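Local coordinates for protein alkaline phosphatase (Antarctic bacterium, PDB 2W5W) that probably hydrolyses phosphate monoesters at alkaline pH with the help of two zinc ions and one magnesium ion, at residues S132-T137 / L171-K176; V128-I133 / E254-D259. The protein carries 1 engineered substitution. All blocks are in the same frame, centred on the assembly; numbering follows the deposited sequence.

Overall arrangement
Contact 1 (132-137 with 171-176) and contact 2 (128-133 with 254-259) both start from the chain leaving strand 124-129, share Ser132 and Ile133, and have centres about 12 Å apart. They lead in different directions: contact 2 lies deep in the chain at the metal cluster, whereas the packing of contact 1 faces away from it. One zinc ion joins them, held by Thr137 of contact 1 and Glu254 of contact 2, whose OG1 and OE2 atoms stand 2.8 Å apart as fellow ligands; Asp43 completes its protein ligands. This site is probably the family's magnesium site. Contact 2 continues to Asp259, on a second zinc ion about 7 Å from the first, metal to metal.

Contact 1 of 2, residues S132-T137 / L171-K176; sequences SITDAT and LNYFTK. Engineered in segment 132-137: Asp135 (natural residue His). With ZN (zinc ion), chain H.
Thr134 and Ile133 press against Tyr173 and Phe174 where the turn after strand 124-129 meets the short helix 172-175. Ser132 to Asp135 form a type I beta turn, closed by Asp135 N on Ser132 O, which presents neighbouring side chains to the two rings. The tight packing is all at these rings. On its apolar, buried side Ile133 CG2 comes in at the edge of the Phe174 ring, near its plane, 3.9 Å from Phe174 CE2. Leu214, Ala155 and Leu187 touch Phe174 too, extending this patch into a small core, while Thr134 CG2 rests 3.9 Å from Tyr173 CB. The side toward Tyr173, which is partly exposed, is just as close but more polar. Thr134 OG1 lies over one face of the Tyr173 ring, offset toward the rim and 3.5 Å from Tyr173 CD1. It gets there by sitting between its own backbone N and carbonyl carbon (chi1 62°). Ser132 OG, swung opposite its backbone N (chi1 169°), approaches Tyr173 CD1 obliquely at 3.5 Å and donates to Thr134 OG1 at 2.7 Å. Thr134 OG1 also bonds with Glu151 of helix 151-159, and the far end of Tyr173 has a weak hydrogen bond to Glu218. The loose side is the watered one beyond the turn, without contact to 171-176: in helix 136-139 Thr137 OG1 binds a zinc ion at 2.1 Å, and OD2 of the engineered Asp135 accepts from zinc-bound water 3 at 2.8 Å. No hydrogen bond joins the two segments: the hydroxyls of Ser132 and Thr134 spend their bonds on each other and, for Thr134, on Glu151, so the meeting with helix 172-175 rests on van der Waals contact.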
loop_
_atom_site.group_PDB
_atom_site.type_symbol
_atom_site.label_atom_id
_atom_site.label_comp_id
_atom_site.label_asym_id
_atom_site.label_seq_id
_atom_site.Cartn_x
_atom_site.Cartn_y
_atom_site.Cartn_z
ATOM N N SER B 132 -14.784 -22.951 -3.480
ATOM C CA SER B 132 -14.595 -24.396 -3.393
ATOM C C SER B 132 -13.232 -24.647 -2.752
ATOM O O SER B 132 -12.290 -23.895 -2.973
ATOM C CB SER B 132 -14.629 -25.010 -4.782
ATOM O OG SER B 132 -14.192 -26.362 -4.745
ATOM N N ILE B 133 -13.107 -25.716 -1.976
ATOM C CA ILE B 133 -11.808 -26.041 -1.406
ATOM C C ILE B 133 -10.799 -26.462 -2.490
ATOM O O ILE B 133 -9.602 -26.563 -2.224
ATOM C CB ILE B 133 -11.930 -27.127 -0.312
ATOM C CG1 ILE B 133 -10.729 -27.067 0.636
ATOM C CG2 ILE B 133 -12.085 -28.493 -0.929
ATOM C CD1 ILE B 133 -10.750 -25.853 1.571
ATOM N N THR B 134 -11.282 -26.681 -3.710
ATOM C CA THR B 134 -10.417 -27.083 -4.822
ATOM C C THR B 134 -9.981 -25.890 -5.667
ATOM O O THR B 134 -9.223 -26.066 -6.634
ATOM C CB THR B 134 -11.128 -28.056 -5.775
ATOM O OG1 THR B 134 -12.269 -27.405 -6.355
ATOM C CG2 THR B 134 -11.566 -29.312 -5.038
ATOM N N ASP B 135 -10.466 -24.691 -5.323
ATOM C CA ASP B 135 -10.066 -23.472 -6.047
ATOM C C ASP B 135 -8.575 -23.222 -5.878
ATOM O O ASP B 135 -7.937 -23.813 -4.997
ATOM C CB ASP B 135 -10.884 -22.252 -5.598
ATOM C CG ASP B 135 -10.815 -21.103 -6.592
ATOM O OD1 ASP B 135 -10.821 -21.381 -7.808
ATOM O OD2 ASP B 135 -10.754 -19.925 -6.161
ATOM N N ALA B 136 -8.016 -22.351 -6.719
ATOM C CA ALA B 136 -6.560 -22.243 -6.859
ATOM C C ALA B 136 -5.827 -21.930 -5.553
ATOM O O ALA B 136 -4.763 -22.483 -5.285
ATOM C CB ALA B 136 -6.210 -21.177 -7.922
ATOM N N THR B 137 -6.377 -21.019 -4.759
ATOM C CA THR B 137 -5.706 -20.602 -3.536
ATOM C C THR B 137 -5.568 -21.732 -2.490
ATOM O O THR B 137 -4.449 -22.069 -2.097
ATOM C CB THR B 137 -6.339 -19.331 -2.932
ATOM O OG1 THR B 137 -6.586 -18.363 -3.973
ATOM C CG2 THR B 137 -5.402 -18.739 -1.895
ATOM N N LEU B 171 -18.304 -29.534 -2.752
ATOM C CA LEU B 171 -18.804 -30.905 -2.630
ATOM C C LEU B 171 -18.925 -31.609 -3.989
ATOM O O LEU B 171 -18.696 -32.815 -4.096
ATOM C CB LEU B 171 -20.149 -30.940 -1.880
ATOM C CG LEU B 171 -20.741 -32.338 -1.630
ATOM C CD1 LEU B 171 -19.761 -33.235 -0.878
ATOM C CD2 LEU B 171 -22.064 -32.241 -0.856
ATOM N N ASN B 172 -19.279 -30.858 -5.026
ATOM C CA ASN B 172 -19.379 -31.416 -6.364
ATOM C C ASN B 172 -18.125 -32.154 -6.839
ATOM O O ASN B 172 -18.229 -33.179 -7.521
ATOM C CB ASN B 172 -19.708 -30.327 -7.386
ATOM C CG ASN B 172 -21.177 -29.962 -7.401
ATOM O OD1 ASN B 172 -22.012 -30.663 -6.831
ATOM N ND2 ASN B 172 -21.500 -28.851 -8.064
ATOM N N TYR B 173 -16.950 -31.620 -6.504
ATOM C CA TYR B 173 -15.680 -32.194 -6.980
ATOM C C TYR B 173 -15.332 -33.497 -6.277
ATOM O O TYR B 173 -14.397 -34.197 -6.665
ATOM C CB TYR B 173 -14.556 -31.170 -6.827
ATOM C CG TYR B 173 -14.888 -29.933 -7.607
ATOM C CD1 TYR B 173 -15.405 -28.802 -6.978
ATOM C CD2 TYR B 173 -14.768 -29.919 -8.991
ATOM C CE1 TYR B 173 -15.750 -27.676 -7.710
ATOM C CE2 TYR B 173 -15.094 -28.795 -9.727
ATOM C CZ TYR B 173 -15.592 -27.682 -9.082
ATOM O OH TYR B 173 -15.938 -26.572 -9.821
ATOM N N PHE B 174 -16.100 -33.811 -5.239
ATOM C CA PHE B 174 -15.941 -35.056 -4.495
ATOM C C PHE B 174 -17.077 -36.068 -4.750
ATOM O O PHE B 174 -16.873 -37.283 -4.666
ATOM C CB PHE B 174 -15.843 -34.757 -2.993
ATOM C CG PHE B 174 -14.626 -33.965 -2.606
ATOM C CD1 PHE B 174 -13.479 -34.606 -2.162
ATOM C CD2 PHE B 174 -14.627 -32.577 -2.686
ATOM C CE1 PHE B 174 -12.355 -33.890 -1.810
ATOM C CE2 PHE B 174 -13.492 -31.840 -2.326
ATOM C CZ PHE B 174 -12.360 -32.502 -1.881
ATOM N N THR B 175 -18.271 -35.577 -5.070
ATOM C CA THR B 175 -19.431 -36.471 -5.180
ATOM C C THR B 175 -20.235 -36.396 -6.480
ATOM O O THR B 175 -21.161 -37.186 -6.683
ATOM C CB THR B 175 -20.435 -36.222 -4.046
ATOM O OG1 THR B 175 -21.021 -34.927 -4.211
ATOM C CG2 THR B 175 -19.765 -36.311 -2.689
ATOM N N LYS B 176 -19.927 -35.432 -7.332
ATOM C CA LYS B 176 -20.627 -35.296 -8.606
ATOM C C LYS B 176 -19.610 -35.030 -9.694
ATOM O O LYS B 176 -19.659 -34.010 -10.382
ATOM C CB LYS B 176 -21.665 -34.174 -8.555
ATOM C CG LYS B 176 -22.720 -34.355 -7.474
ATOM C CD LYS B 176 -24.052 -33.775 -7.915
ATOM C CE LYS B 176 -23.858 -32.479 -8.689
ATOM N NZ LYS B 176 -25.116 -32.049 -9.356
HETATM ZN ZN ZN H . -8.513 -17.557 -4.388
HETATM O O HOH W 1 -10.352 -16.773 -4.900
HETATM O O HOH W 2 -9.441 -19.533 -4.170
HETATM O O HOH W 3 -8.448 -18.293 -6.437
#

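Contact 2 of 2, residues V128-I133 / E254-D259. With ZN (zinc ion), chain H; ZN (zinc ion), chain F.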
loop_
_atom_site.group_PDB
_atom_site.type_symbol
_atom_site.label_atom_id
_atom_site.label_comp_id
_atom_site.label_asym_id
_atom_site.label_seq_id
_atom_site.Cartn_x
_atom_site.Cartn_y
_atom_site.Cartn_z
ATOM N N VAL B 128 -8.911 -23.135 5.059
ATOM C CA VAL B 128 -10.297 -22.687 5.054
ATOM C C VAL B 128 -10.448 -21.750 3.869
ATOM O O VAL B 128 -9.530 -20.977 3.585
ATOM C CB VAL B 128 -10.633 -21.921 6.360
ATOM C CG1 VAL B 128 -12.030 -21.315 6.304
ATOM C CG2 VAL B 128 -10.518 -22.853 7.562
ATOM N N ALA B 129 -11.581 -21.818 3.168
ATOM C CA ALA B 129 -11.824 -20.932 2.028
ATOM C C ALA B 129 -13.316 -20.683 1.840
ATOM O O ALA B 129 -14.133 -21.515 2.226
ATOM C CB ALA B 129 -11.234 -21.534 0.746
ATOM N N THR B 130 -13.670 -19.551 1.227
ATOM C CA THR B 130 -15.082 -19.290 0.909
ATOM C C THR B 130 -15.409 -19.688 -0.530
ATOM O O THR B 130 -16.568 -19.674 -0.953
ATOM C CB THR B 130 -15.477 -17.841 1.170
ATOM O OG1 THR B 130 -14.725 -16.985 0.298
ATOM C CG2 THR B 130 -15.187 -17.470 2.630
ATOM N N SER B 131 -14.376 -20.061 -1.278
ATOM C CA SER B 131 -14.564 -20.710 -2.575
ATOM C C SER B 131 -14.720 -22.216 -2.379
ATOM O O SER B 131 -14.766 -22.717 -1.259
ATOM C CB SER B 131 -13.328 -20.473 -3.450
ATOM O OG SER B 131 -12.183 -21.049 -2.832
ATOM N N SER B 132 -14.784 -22.951 -3.480
ATOM C CA SER B 132 -14.595 -24.396 -3.393
ATOM C C SER B 132 -13.232 -24.647 -2.752
ATOM O O SER B 132 -12.290 -23.895 -2.973
ATOM C CB SER B 132 -14.629 -25.010 -4.782
ATOM O OG SER B 132 -14.192 -26.362 -4.745
ATOM N N ILE B 133 -13.107 -25.716 -1.976
ATOM C CA ILE B 133 -11.808 -26.041 -1.406
ATOM C C ILE B 133 -10.799 -26.462 -2.490
ATOM O O ILE B 133 -9.602 -26.563 -2.224
ATOM C CB ILE B 133 -11.930 -27.127 -0.312
ATOM C CG1 ILE B 133 -10.729 -27.067 0.636
ATOM C CG2 ILE B 133 -12.085 -28.493 -0.929
ATOM C CD1 ILE B 133 -10.750 -25.853 1.571
ATOM N N GLU B 254 -8.736 -18.189 3.635
ATOM C CA GLU B 254 -8.871 -17.294 2.488
ATOM C C GLU B 254 -10.225 -16.591 2.378
ATOM O O GLU B 254 -11.276 -17.240 2.406
ATOM C CB GLU B 254 -8.624 -18.063 1.178
ATOM C CG GLU B 254 -8.501 -17.131 -0.036
ATOM C CD GLU B 254 -8.837 -17.815 -1.344
ATOM O OE1 GLU B 254 -9.389 -18.935 -1.309
ATOM O OE2 GLU B 254 -8.564 -17.230 -2.416
ATOM N N GLY B 255 -10.181 -15.268 2.215
ATOM C CA GLY B 255 -11.340 -14.493 1.804
ATOM C C GLY B 255 -11.378 -14.544 0.284
ATOM O O GLY B 255 -10.860 -13.653 -0.411
ATOM N N SER B 256 -11.983 -15.613 -0.232
ATOM C CA SER B 256 -11.853 -15.989 -1.634
ATOM C C SER B 256 -12.615 -15.095 -2.604
ATOM O O SER B 256 -12.197 -14.921 -3.752
ATOM C CB SER B 256 -12.358 -17.431 -1.832
ATOM O OG SER B 256 -11.820 -18.307 -0.849
ATOM N N GLN B 257 -13.753 -14.567 -2.171
ATOM C CA GLN B 257 -14.665 -13.938 -3.124
ATOM C C GLN B 257 -14.457 -12.444 -3.341
ATOM O O GLN B 257 -15.184 -11.821 -4.115
ATOM C CB GLN B 257 -16.123 -14.244 -2.759
ATOM C CG GLN B 257 -16.401 -15.738 -2.769
ATOM C CD GLN B 257 -17.865 -16.061 -2.629
ATOM O OE1 GLN B 257 -18.723 -15.350 -3.148
ATOM N NE2 GLN B 257 -18.163 -17.146 -1.930
ATOM N N ILE B 258 -13.472 -11.864 -2.658
ATOM C CA ILE B 258 -13.154 -10.462 -2.882
ATOM C C ILE B 258 -12.802 -10.294 -4.363
ATOM O O ILE B 258 -13.233 -9.340 -5.019
ATOM C CB ILE B 258 -12.001 -10.020 -1.972
ATOM C CG1 ILE B 258 -12.427 -10.127 -0.497
ATOM C CG2 ILE B 258 -11.572 -8.608 -2.302
ATOM C CD1 ILE B 258 -11.253 -10.251 0.498
ATOM N N ASP B 259 -12.030 -11.251 -4.876
ATOM C CA ASP B 259 -11.614 -11.303 -6.288
ATOM C C ASP B 259 -12.828 -11.315 -7.232
ATOM O O ASP B 259 -12.853 -10.644 -8.265
ATOM C CB ASP B 259 -10.739 -12.553 -6.495
ATOM C CG ASP B 259 -10.239 -12.710 -7.929
ATOM O OD1 ASP B 259 -9.460 -11.862 -8.394
ATOM O OD2 ASP B 259 -10.605 -13.693 -8.593
HETATM ZN ZN ZN H . -8.513 -17.557 -4.388
HETATM ZN ZN ZN F . -9.271 -13.468 -10.317
HETATM O O HOH W 4 -14.899 -14.134 0.566
HETATM O O HOH W 2 -9.441 -19.533 -4.170
HETATM O O HOH W 1 -10.352 -16.773 -4.900
HETATM O O HOH W 5 -9.534 -15.380 -11.026
HETATM O O HOH W 3 -8.448 -18.293 -6.437
#
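Thr130 and Ser131 give their backbone N-H groups to one hydroxyl, Ser256 OG, at 3.0 Å from Thr130 N and, more weakly, 3.1 Å from Ser131 N. Ser256 OG in turn donates to Glu254 OE1 at 2.6 Å, meeting the carboxylate from above its plane (75° out of it). Three bonds thus grip Ser256 OG, and its place beside the backbone N (chi1 -47°) turns it to the corner at Thr130 and Ser131. With an alanine here both N-H groups would probably lose their acceptor, and Glu254 OE1 would keep water 2 but lose a bond that steadies it beside the zinc ion. Other hydrogen bonds run from Glu254 N to Val128 O and from Gln257 NE2 to Thr130 O, the latter 3.1 Å long, with the acceptor near the amide plane but the donor above the carbonyl plane. Gln257 OE1 is held by Tyr269. Water 4 bridges Thr130 OG1 and Gln257 N. Packing is close beside these bonds, Ser131 CB lying 3.6 Å from Ser256 CB. Metal ligation completes the set: Glu254 OE2 binds one zinc ion at 2.0 Å, while both carboxylate oxygens of Asp259 bind another with His263 and His337. Strands 124-129 and 249-255 run parallel in the central sheet, with helix 230-242 against Val128 and Thr130, helix 136-139 against Ala129, Ser131 and Glu254, and helix 267-291 against Gln257 and Ile258.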